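PDB 3H20: replication protein B from Plasmid RSF1010, which acts as the plasmid's primase, a nucleotidyltransferase that lays down primers on single-stranded DNA to start its replication. Local coordinates for residues Val296-Ala299 with Arg300-Ala304. Numbering follows the deposited sequence.
Sequences VQLA and RAELA
R300 follows A299 directly in the chain, continues the same helix and lies one turn beyond V296, which it meets four residues back. The backbone amide of R300 gives its hydrogen to V296 O at 2.9 Å, an almost straight bond (168° at the hydrogen). Their side chains run alongside each other, pointing the same way. With R300 CG beside its own backbone N (chi1 -74°), the aliphatic part of the arginine folds back over the preceding turn: CG lies 3.4 Å from V296 O, and CD comes to 3.8 Å from V296 CG1, a plain van der Waals contact with a valine methyl. A bend at chi3 (85°) then carries the guanidinium away from this helix, and NH1 is bonded to the carbonyl oxygens of A251, in the last turn of helix 239-252, and of R255, just past its end. This is i to i+4 packing in helix 294-304, the last modelled helix of the chain, packed against helices 239-252 and 279-291; V296 and A299 form the face set against helix 239-252, and V296 also touches V290 of helix 279-291. Further along, A299 O accepts the amide of L303 at 2.9 Å, while the short methyl of A299 rests on S252. L298 and E302 carry the same i to i+4 spacing on the exposed side. Here the amide of E302 reaches L298 O at 2.9 Å, and the side chains cross at a slant. The leucine branch CD1 approaches carboxylate oxygen OE2 of E302 to 3.4 Å, a contact without hydrogen bonding, while E302 CG sits 3.3 Å from L298 O.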
loop_
_atom_site.group_PDB
_atom_site.type_symbol
_atom_site.label_atom_id
_atom_site.label_comp_id
_atom_site.label_asym_id
_atom_site.label_seq_id
_atom_site.Cartn_x
_atom_site.Cartn_y
_atom_site.Cartn_z
ATOM N N VAL A 296 -37.995 9.477 3.754
ATOM C CA VAL A 296 -37.101 10.589 3.469
ATOM C C VAL A 296 -36.710 11.299 4.761
ATOM O O VAL A 296 -35.529 11.560 4.986
ATOM C CB VAL A 296 -37.739 11.568 2.446
ATOM C CG1 VAL A 296 -36.888 12.813 2.272
ATOM C CG2 VAL A 296 -37.917 10.866 1.117
ATOM N N GLN A 297 -37.699 11.554 5.618
ATOM C CA GLN A 297 -37.470 12.190 6.919
ATOM C C GLN A 297 -36.488 11.410 7.799
ATOM O O GLN A 297 -35.582 12.008 8.402
ATOM C CB GLN A 297 -38.797 12.421 7.658
ATOM C CG GLN A 297 -39.603 13.604 7.114
ATOM C CD GLN A 297 -40.940 13.788 7.808
ATOM O OE1 GLN A 297 -41.298 13.030 8.720
ATOM N NE2 GLN A 297 -41.689 14.796 7.378
ATOM N N LEU A 298 -36.660 10.095 7.869
ATOM C CA LEU A 298 -35.751 9.229 8.638
ATOM C C LEU A 298 -34.338 9.160 8.043
ATOM O O LEU A 298 -33.347 9.280 8.773
ATOM C CB LEU A 298 -36.342 7.816 8.822
ATOM C CG LEU A 298 -35.529 6.822 9.673
ATOM C CD1 LEU A 298 -35.270 7.361 11.094
ATOM C CD2 LEU A 298 -36.194 5.452 9.743
ATOM N N ALA A 299 -34.244 8.957 6.727
ATOM C CA ALA A 299 -32.954 8.936 6.047
ATOM C C ALA A 299 -32.179 10.235 6.291
ATOM O O ALA A 299 -31.008 10.192 6.657
ATOM C CB ALA A 299 -33.131 8.679 4.554
ATOM N N ARG A 300 -32.843 11.378 6.108
ATOM C CA ARG A 300 -32.215 12.696 6.331
ATOM C C ARG A 300 -31.769 12.891 7.777
ATOM O O ARG A 300 -30.678 13.407 8.029
ATOM C CB ARG A 300 -33.157 13.833 5.918
ATOM C CG ARG A 300 -33.283 13.998 4.415
ATOM C CD ARG A 300 -34.356 14.999 4.033
ATOM N NE ARG A 300 -33.881 16.384 4.024
ATOM C CZ ARG A 300 -33.149 16.934 3.053
ATOM N NH1 ARG A 300 -32.776 16.224 1.991
ATOM N NH2 ARG A 300 -32.781 18.206 3.147
ATOM N N ALA A 301 -32.616 12.479 8.721
ATOM C CA ALA A 301 -32.277 12.527 10.149
ATOM C C ALA A 301 -31.058 11.662 10.476
ATOM O O ALA A 301 -30.196 12.068 11.262
ATOM C CB ALA A 301 -33.472 12.120 10.998
ATOM N N GLU A 302 -30.986 10.477 9.867
ATOM C CA GLU A 302 -29.840 9.582 10.051
ATOM C C GLU A 302 -28.567 10.111 9.367
ATOM O O GLU A 302 -27.459 9.887 9.858
ATOM C CB GLU A 302 -30.191 8.145 9.627
ATOM C CG GLU A 302 -31.233 7.501 10.578
ATOM C CD GLU A 302 -31.655 6.083 10.214
ATOM O OE1 GLU A 302 -31.210 5.552 9.173
ATOM O OE2 GLU A 302 -32.450 5.496 10.986
ATOM N N LEU A 303 -28.738 10.836 8.259
ATOM C CA LEU A 303 -27.621 11.521 7.589
ATOM C C LEU A 303 -27.046 12.650 8.431
ATOM O O LEU A 303 -25.832 12.823 8.490
ATOM C CB LEU A 303 -28.054 12.110 6.246
ATOM C CG LEU A 303 -28.002 11.283 4.966
ATOM C CD1 LEU A 303 -28.571 12.144 3.876
ATOM C CD2 LEU A 303 -26.588 10.849 4.598
ATOM N N ALA A 304 -27.935 13.416 9.065
ATOM C CA ALA A 304 -27.560 14.564 9.897
ATOM C C ALA A 304 -26.625 14.196 11.056
ATOM O O ALA A 304 -25.909 15.054 11.582
ATOM C CB ALA A 304 -28.817 15.252 10.426
#